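Local coordinates for protein ricin B lectin (Clostridium thermocellum, PDB 3VSF) that acts as an exo-beta-1,3-galactanase, probably cutting galactan with its family 43 glycoside hydrolase domain, and binds galactose through a ricin-type beta-trefoil domain, at residues R185-F190 with G197-A202; D208-E213 with A222-K227; D382-I387 with V433-T438. One frame throughout, in Å; residues are numbered along the deposited sequence.

Interaction 1: residues R185-F190 with G197-A202; sequences RDCNVF and GYFISA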
loop_
_atom_site.group_PDB
_atom_site.type_symbol
_atom_site.label_atom_id
_atom_site.label_comp_id
_atom_site.label_asym_id
_atom_site.label_seq_id
_atom_site.Cartn_x
_atom_site.Cartn_y
_atom_site.Cartn_z
ATOM N N ARG A 185 -10.597 0.673 -18.921
ATOM C CA ARG A 185 -9.890 1.825 -18.370
ATOM C C ARG A 185 -8.762 1.396 -17.434
ATOM O O ARG A 185 -7.766 0.825 -17.880
ATOM C CB ARG A 185 -10.862 2.771 -17.661
ATOM C CG ARG A 185 -11.856 3.439 -18.599
ATOM C CD ARG A 185 -12.400 4.730 -18.009
ATOM N NE ARG A 185 -13.131 5.517 -18.998
ATOM C CZ ARG A 185 -14.456 5.556 -19.094
ATOM N NH1 ARG A 185 -15.205 4.852 -18.254
ATOM N NH2 ARG A 185 -15.034 6.300 -20.026
ATOM N N ASP A 186 -8.913 1.677 -16.143
ATOM C CA ASP A 186 -7.912 1.279 -15.158
ATOM C C ASP A 186 -7.616 -0.210 -15.284
ATOM O O ASP A 186 -8.529 -1.034 -15.260
ATOM C CB ASP A 186 -8.379 1.616 -13.740
ATOM C CG ASP A 186 -8.373 3.107 -13.463
ATOM O OD1 ASP A 186 -8.475 3.892 -14.430
ATOM O OD2 ASP A 186 -8.266 3.493 -12.280
ATOM N N CYS A 187 -6.339 -0.550 -15.419
ATOM C CA CYS A 187 -5.951 -1.924 -15.714
ATOM C C CYS A 187 -4.743 -2.395 -14.909
ATOM O O CYS A 187 -4.154 -1.632 -14.143
ATOM C CB CYS A 187 -5.647 -2.071 -17.204
ATOM S SG CYS A 187 -4.248 -1.072 -17.756
ATOM N N ASN A 188 -4.384 -3.661 -15.099
ATOM C CA ASN A 188 -3.217 -4.251 -14.456
ATOM C C ASN A 188 -2.954 -5.651 -15.004
ATOM O O ASN A 188 -3.857 -6.293 -15.538
ATOM C CB ASN A 188 -3.406 -4.301 -12.939
ATOM C CG ASN A 188 -2.099 -4.161 -12.184
ATOM O OD1 ASN A 188 -1.039 -4.547 -12.678
ATOM N ND2 ASN A 188 -2.166 -3.601 -10.982
ATOM N N VAL A 189 -1.716 -6.121 -14.875
ATOM C CA VAL A 189 -1.341 -7.431 -15.400
ATOM C C VAL A 189 -0.934 -8.399 -14.295
ATOM O O VAL A 189 -0.522 -7.985 -13.210
ATOM C CB VAL A 189 -0.192 -7.324 -16.419
ATOM C CG1 VAL A 189 -0.615 -6.476 -17.607
ATOM C CG2 VAL A 189 1.049 -6.746 -15.759
ATOM N N PHE A 190 -1.048 -9.693 -14.581
ATOM C CA PHE A 190 -0.696 -10.729 -13.619
ATOM C C PHE A 190 -0.225 -12.006 -14.309
ATOM O O PHE A 190 -0.831 -12.458 -15.281
ATOM C CB PHE A 190 -1.884 -11.036 -12.705
ATOM C CG PHE A 190 -1.723 -12.297 -11.905
ATOM C CD1 PHE A 190 -2.374 -13.460 -12.282
ATOM C CD2 PHE A 190 -0.917 -12.322 -10.778
ATOM C CE1 PHE A 190 -2.228 -14.623 -11.550
ATOM C CE2 PHE A 190 -0.767 -13.481 -10.042
ATOM C CZ PHE A 190 -1.423 -14.633 -10.428
ATOM N N GLY A 197 -0.818 -15.818 -18.658
ATOM C CA GLY A 197 -0.867 -14.377 -18.502
ATOM C C GLY A 197 -2.289 -13.880 -18.346
ATOM O O GLY A 197 -3.221 -14.449 -18.914
ATOM N N TYR A 198 -2.458 -12.815 -17.572
ATOM C CA TYR A 198 -3.782 -12.262 -17.324
ATOM C C TYR A 198 -3.786 -10.741 -17.386
ATOM O O TYR A 198 -2.848 -10.084 -16.933
ATOM C CB TYR A 198 -4.315 -12.734 -15.969
ATOM C CG TYR A 198 -4.598 -14.217 -15.909
ATOM C CD1 TYR A 198 -5.868 -14.711 -16.172
ATOM C CD2 TYR A 198 -3.595 -15.123 -15.592
ATOM C CE1 TYR A 198 -6.133 -16.066 -16.118
ATOM C CE2 TYR A 198 -3.850 -16.479 -15.537
ATOM C CZ TYR A 198 -5.120 -16.946 -15.801
ATOM O OH TYR A 198 -5.378 -18.296 -15.746
ATOM N N PHE A 199 -4.851 -10.192 -17.957
ATOM C CA PHE A 199 -5.038 -8.751 -18.035
ATOM C C PHE A 199 -6.378 -8.387 -17.412
ATOM O O PHE A 199 -7.411 -8.950 -17.771
ATOM C CB PHE A 199 -4.985 -8.283 -19.491
ATOM C CG PHE A 199 -5.282 -6.822 -19.674
ATOM C CD1 PHE A 199 -4.287 -5.872 -19.508
ATOM C CD2 PHE A 199 -6.554 -6.398 -20.023
ATOM C CE1 PHE A 199 -4.557 -4.526 -19.680
ATOM C CE2 PHE A 199 -6.830 -5.053 -20.195
ATOM C CZ PHE A 199 -5.830 -4.117 -20.023
ATOM N N ILE A 200 -6.359 -7.451 -16.471
ATOM C CA ILE A 200 -7.577 -7.041 -15.787
ATOM C C ILE A 200 -7.823 -5.548 -15.973
ATOM O O ILE A 200 -6.890 -4.747 -15.930
ATOM C CB ILE A 200 -7.522 -7.386 -14.281
ATOM C CG1 ILE A 200 -8.865 -7.087 -13.610
ATOM C CG2 ILE A 200 -6.390 -6.633 -13.596
ATOM C CD1 ILE A 200 -8.921 -7.493 -12.154
ATOM N N SER A 201 -9.081 -5.180 -16.191
ATOM C CA SER A 201 -9.439 -3.782 -16.397
ATOM C C SER A 201 -10.908 -3.530 -16.078
ATOM O O SER A 201 -11.718 -4.457 -16.059
ATOM C CB SER A 201 -9.132 -3.353 -17.835
ATOM O OG SER A 201 -9.912 -4.084 -18.767
ATOM N N ALA A 202 -11.245 -2.269 -15.829
ATOM C CA ALA A 202 -12.615 -1.886 -15.508
ATOM C C ALA A 202 -13.459 -1.729 -16.769
ATOM O O ALA A 202 -13.151 -0.911 -17.638
ATOM C CB ALA A 202 -12.629 -0.602 -14.694
#
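Along one edge of the F199 ring, near its plane, lies V189 CG1, while C187 approaches the same ring obliquely, its CB 3.5 Å from F199 CZ and its sulfur nearby in a Cys sulfur-aromatic contact; the ring of W134 also meets F199, the planes about 35° apart. On the other face of the sheet the side chains of F190 and Y198 lie side by side, pointing the same way, Y198 CD2 at the edge of the F190 ring; F190 O lies in plane at the edge of the Y198 ring. These residues form the first hairpin of one four-stranded blade in the five-bladed beta-propeller of family 43. Strand 116-124 covers V189 and strand 237-241 covers F190 and I200, which explains the apolar residues there. F199 takes chi1 175°, CG opposite its own N, which carries the ring across toward C187. Polar residues at the hairpin's start find partners in neighbouring parts of the propeller: D186 forms a salt bridge with R119, and R185 NH2 bonds to Y143 O. N188 ND2 reaches P237 O, while N188 OD1 accepts from V189 N at 2.8 Å. Through the backbone, I200 N gives N188 O a nearly straight bond of 173°.

Interaction 2: residues D208-E213 with A222-K227; sequences DLHLYE and ASLKAK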
loop_
_atom_site.group_PDB
_atom_site.type_symbol
_atom_site.label_atom_id
_atom_site.label_comp_id
_atom_site.label_asym_id
_atom_site.label_seq_id
_atom_site.Cartn_x
_atom_site.Cartn_y
_atom_site.Cartn_z
ATOM N N ASP A 208 -17.914 -2.632 -13.646
ATOM C CA ASP A 208 -17.545 -4.037 -13.536
ATOM C C ASP A 208 -16.059 -4.240 -13.806
ATOM O O ASP A 208 -15.449 -3.495 -14.571
ATOM C CB ASP A 208 -18.371 -4.886 -14.507
ATOM C CG ASP A 208 -19.865 -4.680 -14.339
ATOM O OD1 ASP A 208 -20.291 -4.274 -13.238
ATOM O OD2 ASP A 208 -20.614 -4.927 -15.309
ATOM N N LEU A 209 -15.479 -5.249 -13.166
ATOM C CA LEU A 209 -14.094 -5.621 -13.422
ATOM C C LEU A 209 -14.040 -6.845 -14.326
ATOM O O LEU A 209 -14.689 -7.855 -14.056
ATOM C CB LEU A 209 -13.353 -5.906 -12.114
ATOM C CG LEU A 209 -12.858 -4.698 -11.317
ATOM C CD1 LEU A 209 -12.227 -5.145 -10.007
ATOM C CD2 LEU A 209 -11.871 -3.888 -12.140
ATOM N N HIS A 210 -13.270 -6.746 -15.402
ATOM C CA HIS A 210 -13.110 -7.863 -16.324
ATOM C C HIS A 210 -11.712 -8.465 -16.234
ATOM O O HIS A 210 -10.711 -7.764 -16.386
ATOM C CB HIS A 210 -13.409 -7.426 -17.761
ATOM C CG HIS A 210 -14.870 -7.352 -18.080
ATOM N ND1 HIS A 210 -15.342 -6.998 -19.326
ATOM C CD2 HIS A 210 -15.963 -7.595 -17.319
ATOM C CE1 HIS A 210 -16.663 -7.020 -19.316
ATOM N NE2 HIS A 210 -17.065 -7.380 -18.111
ATOM N N LEU A 211 -11.655 -9.767 -15.975
ATOM C CA LEU A 211 -10.390 -10.487 -15.949
ATOM C C LEU A 211 -10.217 -11.268 -17.245
ATOM O O LEU A 211 -10.895 -12.270 -17.469
ATOM C CB LEU A 211 -10.336 -11.439 -14.754
ATOM C CG LEU A 211 -9.051 -12.257 -14.600
ATOM C CD1 LEU A 211 -7.849 -11.342 -14.422
ATOM C CD2 LEU A 211 -9.166 -13.228 -13.436
ATOM N N TYR A 212 -9.314 -10.800 -18.100
ATOM C CA TYR A 212 -9.073 -11.442 -19.386
ATOM C C TYR A 212 -7.876 -12.381 -19.322
ATOM O O TYR A 212 -6.823 -12.023 -18.796
ATOM C CB TYR A 212 -8.841 -10.392 -20.477
ATOM C CG TYR A 212 -9.949 -9.373 -20.608
ATOM C CD1 TYR A 212 -11.094 -9.653 -21.342
ATOM C CD2 TYR A 212 -9.845 -8.127 -20.005
ATOM C CE1 TYR A 212 -12.108 -8.722 -21.466
ATOM C CE2 TYR A 212 -10.853 -7.190 -20.125
ATOM C CZ TYR A 212 -11.982 -7.492 -20.855
ATOM O OH TYR A 212 -12.986 -6.561 -20.975
ATOM N N GLU A 213 -8.043 -13.582 -19.862
ATOM C CA GLU A 213 -6.938 -14.524 -19.984
ATOM C C GLU A 213 -6.214 -14.283 -21.301
ATOM O O GLU A 213 -6.835 -14.245 -22.361
ATOM C CB GLU A 213 -7.443 -15.966 -19.917
ATOM C CG GLU A 213 -6.351 -17.011 -20.087
ATOM C CD GLU A 213 -6.884 -18.429 -20.038
ATOM O OE1 GLU A 213 -8.089 -18.604 -19.757
ATOM O OE2 GLU A 213 -6.099 -19.369 -20.280
ATOM N N ALA A 222 -7.104 -14.157 -25.016
ATOM C CA ALA A 222 -7.611 -15.473 -25.387
ATOM C C ALA A 222 -9.081 -15.659 -25.018
ATOM O O ALA A 222 -9.855 -16.221 -25.792
ATOM C CB ALA A 222 -6.761 -16.568 -24.754
ATOM N N SER A 223 -9.462 -15.194 -23.833
ATOM C CA SER A 223 -10.838 -15.347 -23.368
ATOM C C SER A 223 -11.161 -14.422 -22.200
ATOM O O SER A 223 -10.276 -13.777 -21.639
ATOM C CB SER A 223 -11.106 -16.799 -22.964
ATOM O OG SER A 223 -10.297 -17.179 -21.862
ATOM N N LEU A 224 -12.440 -14.365 -21.844
ATOM C CA LEU A 224 -12.886 -13.602 -20.687
ATOM C C LEU A 224 -12.974 -14.537 -19.486
ATOM O O LEU A 224 -13.962 -15.252 -19.316
ATOM C CB LEU A 224 -14.245 -12.953 -20.967
ATOM C CG LEU A 224 -14.808 -11.962 -19.943
ATOM C CD1 LEU A 224 -15.532 -12.670 -18.805
ATOM C CD2 LEU A 224 -13.713 -11.045 -19.412
ATOM N N LYS A 225 -11.931 -14.534 -18.664
ATOM C CA LYS A 225 -11.837 -15.465 -17.543
ATOM C C LYS A 225 -13.012 -15.335 -16.578
ATOM O O LYS A 225 -13.637 -16.335 -16.219
ATOM C CB LYS A 225 -10.512 -15.283 -16.795
ATOM C CG LYS A 225 -10.223 -16.382 -15.789
ATOM C CD LYS A 225 -10.247 -17.750 -16.453
ATOM C CE LYS A 225 -9.992 -18.863 -15.449
ATOM N NZ LYS A 225 -10.067 -20.209 -16.085
ATOM N N ALA A 226 -13.314 -14.108 -16.164
ATOM C CA ALA A 226 -14.412 -13.880 -15.228
ATOM C C ALA A 226 -14.756 -12.403 -15.052
ATOM O O ALA A 226 -13.912 -11.527 -15.246
ATOM C CB ALA A 226 -14.095 -14.510 -13.878
ATOM N N LYS A 227 -16.007 -12.142 -14.689
ATOM C CA LYS A 227 -16.441 -10.804 -14.309
ATOM C C LYS A 227 -16.435 -10.707 -12.788
ATOM O O LYS A 227 -17.050 -11.526 -12.107
ATOM C CB LYS A 227 -17.842 -10.514 -14.850
ATOM C CG LYS A 227 -17.944 -10.515 -16.367
ATOM C CD LYS A 227 -19.353 -10.170 -16.822
ATOM C CE LYS A 227 -19.451 -10.114 -18.338
ATOM N NZ LYS A 227 -20.820 -9.748 -18.794
#
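L224 reaches the Y212 ring with one branch, its CD2 lying 3.5 Å from Y212 CE1 in an oblique approach. The branch gets there because CG stands opposite the backbone N of L224 (chi1 -172°), and the same methyl also meets H210 CB. Leucine suits this place, since a branched tip can fill the angle between two aromatic side chains. The imidazole of H210 is fixed in turn by Y212: H210 ND1 donates to Y212 OH at 2.9 Å, with the oxygen in the plane of the imidazole. Beside that ring runs the extended chain of K227, whose methylenes lie along it, CE 3.6 Å from H210 NE2.

The backbones form an antiparallel hairpin with two classic beta bulges. K225 and A226 both face L211, whose O receives weak bonds from both their N atoms; A222 and S223 both face E213, and E213 O accepts from A222 N at 2.7 Å and from S223 N at 3.2 Å. Within the second bulge E213 N donates to S223 O, and in the first L211 N donates to A226 O (167°). The side chain of E213, fully extended, crosses K225 obliquely; its OE1 is 4.5 Å from K225 NZ, beyond salt-bridge range, so any attraction is probably modest.

This is the outer hairpin of a propeller blade. Strand 221-228 forms the last strand of the sheet, while strand 208-214 is bonded on its other side to strand 197-203; L209 packs on strands 237-241 and 246-251 of the next blade, L211 on 237-241.

Interaction 3: residues D382-I387 with V433-T438; sequences DNAAQI and VLIQYT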
loop_
_atom_site.group_PDB
_atom_site.type_symbol
_atom_site.label_atom_id
_atom_site.label_comp_id
_atom_site.label_asym_id
_atom_site.label_seq_id
_atom_site.Cartn_x
_atom_site.Cartn_y
_atom_site.Cartn_z
ATOM N N ASP A 382 0.028 -10.636 18.021
ATOM C CA ASP A 382 -1.215 -10.592 17.262
ATOM C C ASP A 382 -1.774 -9.176 17.202
ATOM O O ASP A 382 -1.523 -8.362 18.089
ATOM C CB ASP A 382 -2.251 -11.536 17.876
ATOM C CG ASP A 382 -1.891 -12.996 17.693
ATOM O OD1 ASP A 382 -0.746 -13.278 17.284
ATOM O OD2 ASP A 382 -2.752 -13.861 17.963
ATOM N N ASN A 383 -2.531 -8.889 16.150
ATOM C CA ASN A 383 -3.141 -7.579 15.990
ATOM C C ASN A 383 -4.330 -7.411 16.931
ATOM O O ASN A 383 -5.090 -8.353 17.155
ATOM C CB ASN A 383 -3.577 -7.367 14.538
ATOM C CG ASN A 383 -3.844 -5.912 14.216
ATOM O OD1 ASN A 383 -3.228 -5.013 14.792
ATOM N ND2 ASN A 383 -4.768 -5.670 13.291
ATOM N N ALA A 384 -4.477 -6.209 17.483
ATOM C CA ALA A 384 -5.571 -5.895 18.402
ATOM C C ALA A 384 -5.435 -6.604 19.749
ATOM O O ALA A 384 -6.405 -6.720 20.498
ATOM C CB ALA A 384 -6.920 -6.208 17.763
ATOM N N ALA A 385 -4.229 -7.075 20.052
ATOM C CA ALA A 385 -3.968 -7.732 21.329
ATOM C C ALA A 385 -4.152 -6.753 22.486
ATOM O O ALA A 385 -3.754 -5.592 22.397
ATOM C CB ALA A 385 -2.568 -8.324 21.348
ATOM N N GLN A 386 -4.757 -7.231 23.569
ATOM C CA GLN A 386 -5.042 -6.394 24.729
ATOM C C GLN A 386 -3.769 -5.927 25.425
ATOM O O GLN A 386 -2.828 -6.701 25.604
ATOM C CB GLN A 386 -5.929 -7.150 25.722
ATOM C CG GLN A 386 -6.157 -6.420 27.040
ATOM C CD GLN A 386 -7.052 -5.207 26.889
ATOM O OE1 GLN A 386 -8.144 -5.294 26.330
ATOM N NE2 GLN A 386 -6.591 -4.064 27.386
ATOM N N ILE A 387 -3.745 -4.657 25.817
ATOM C CA ILE A 387 -2.614 -4.100 26.550
ATOM C C ILE A 387 -2.839 -4.230 28.051
ATOM O O ILE A 387 -3.869 -3.805 28.574
ATOM C CB ILE A 387 -2.385 -2.616 26.204
ATOM C CG1 ILE A 387 -2.049 -2.462 24.719
ATOM C CG2 ILE A 387 -1.271 -2.037 27.057
ATOM C CD1 ILE A 387 -0.787 -3.188 24.299
ATOM N N VAL A 433 -10.873 0.410 26.316
ATOM C CA VAL A 433 -9.712 -0.475 26.323
ATOM C C VAL A 433 -8.618 -0.040 25.351
ATOM O O VAL A 433 -8.902 0.434 24.251
ATOM C CB VAL A 433 -10.126 -1.929 26.012
ATOM C CG1 VAL A 433 -9.115 -2.594 25.089
ATOM C CG2 VAL A 433 -10.299 -2.720 27.300
ATOM N N LEU A 434 -7.367 -0.199 25.772
ATOM C CA LEU A 434 -6.220 0.059 24.908
ATOM C C LEU A 434 -5.668 -1.246 24.344
ATOM O O LEU A 434 -5.601 -2.256 25.044
ATOM C CB LEU A 434 -5.123 0.804 25.670
ATOM C CG LEU A 434 -5.095 2.328 25.536
ATOM C CD1 LEU A 434 -6.461 2.927 25.830
ATOM C CD2 LEU A 434 -4.033 2.930 26.444
ATOM N N ILE A 435 -5.277 -1.218 23.076
ATOM C CA ILE A 435 -4.731 -2.395 22.413
ATOM C C ILE A 435 -3.506 -2.021 21.594
ATOM O O ILE A 435 -3.165 -0.845 21.472
ATOM C CB ILE A 435 -5.763 -3.036 21.464
ATOM C CG1 ILE A 435 -6.140 -2.057 20.350
ATOM C CG2 ILE A 435 -7.000 -3.474 22.231
ATOM C CD1 ILE A 435 -7.166 -2.598 19.378
ATOM N N GLN A 436 -2.838 -3.027 21.040
ATOM C CA GLN A 436 -1.796 -2.785 20.052
ATOM C C GLN A 436 -2.387 -3.045 18.672
ATOM O O GLN A 436 -2.972 -4.100 18.430
ATOM C CB GLN A 436 -0.575 -3.674 20.298
ATOM C CG GLN A 436 -0.823 -5.161 20.101
ATOM C CD GLN A 436 0.460 -5.968 20.115
ATOM O OE1 GLN A 436 1.547 -5.423 20.309
ATOM N NE2 GLN A 436 0.341 -7.273 19.905
ATOM N N TYR A 437 -2.250 -2.078 17.773
ATOM C CA TYR A 437 -2.867 -2.187 16.459
ATOM C C TYR A 437 -1.925 -1.708 15.363
ATOM O O TYR A 437 -0.961 -0.990 15.628
ATOM C CB TYR A 437 -4.170 -1.386 16.422
ATOM C CG TYR A 437 -5.134 -1.816 15.339
ATOM C CD1 TYR A 437 -5.864 -2.991 15.461
ATOM C CD2 TYR A 437 -5.325 -1.042 14.202
ATOM C CE1 TYR A 437 -6.750 -3.388 14.476
ATOM C CE2 TYR A 437 -6.209 -1.431 13.212
ATOM C CZ TYR A 437 -6.919 -2.604 13.355
ATOM O OH TYR A 437 -7.801 -2.997 12.373
ATOM N N THR A 438 -2.210 -2.116 14.132
ATOM C CA THR A 438 -1.421 -1.699 12.982
ATOM C C THR A 438 -1.431 -0.180 12.876
ATOM O O THR A 438 -2.464 0.456 13.085
ATOM C CB THR A 438 -1.983 -2.293 11.680
ATOM O OG1 THR A 438 -3.029 -1.452 11.180
ATOM C CG2 THR A 438 -2.540 -3.685 11.932
#
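A type II beta turn from D382 to A385, in the ricin-type beta-trefoil, brings N383 against Y437 and T438. The amide of N383 crosses the Y437 ring obliquely, the planes 31° apart and N383 ND2 3.2 Å from Y437 CE1; its OD1 takes a weak bond from T438 N. Asparagine suits the turn because a short amide can serve the opposite backbone and still pack obliquely against an aromatic ring. Q436 reaches across to the turn on an extended chain, its NE2 donating to D382 O at 2.8 Å as well as to S380 O. Backbone bonds pair the segments, A384 N to Q436 O (2.8 Å) and Q436 N to A385 O (3.0 Å).

Strands 385-390 and 432-437 belong to two of the three hairpins around the trefoil's pseudo-threefold axis, and strand 479-484 of the third pairs with both. I387 and L434 are buried there, with I387 N bonded to L434 O at 3.1 Å. Q386 bends at chi2 (71°), which turns its amide back so that OE1 touches V433 CG1 and NE2 gives a nearly straight bond to I387 O. The Y437 side chain lies about 4 Å from those of D422 and N440, two residues that bind galactose.

How the interactions relate
Interactions 1 and 2 build one propeller blade: the first joins its two leading strands, the second its two trailing ones. They touch where strands 197-203 and 208-214 bond, as in F199 O with Y212 N and S201 O with H210 N. Burial falls from 185-190/197-202, packed between neighbouring blades and regular in its pairing, to 208-213/222-227, where bulges and loosely opposed charges mark the outer margin. Interaction 3 lies in the separate trefoil domain, its centre about 37 Å from that of interaction 1. It joins segments far apart in sequence, adds side-chain amide bonds to its strand pairing, and alone of the three approaches a galactose-binding site.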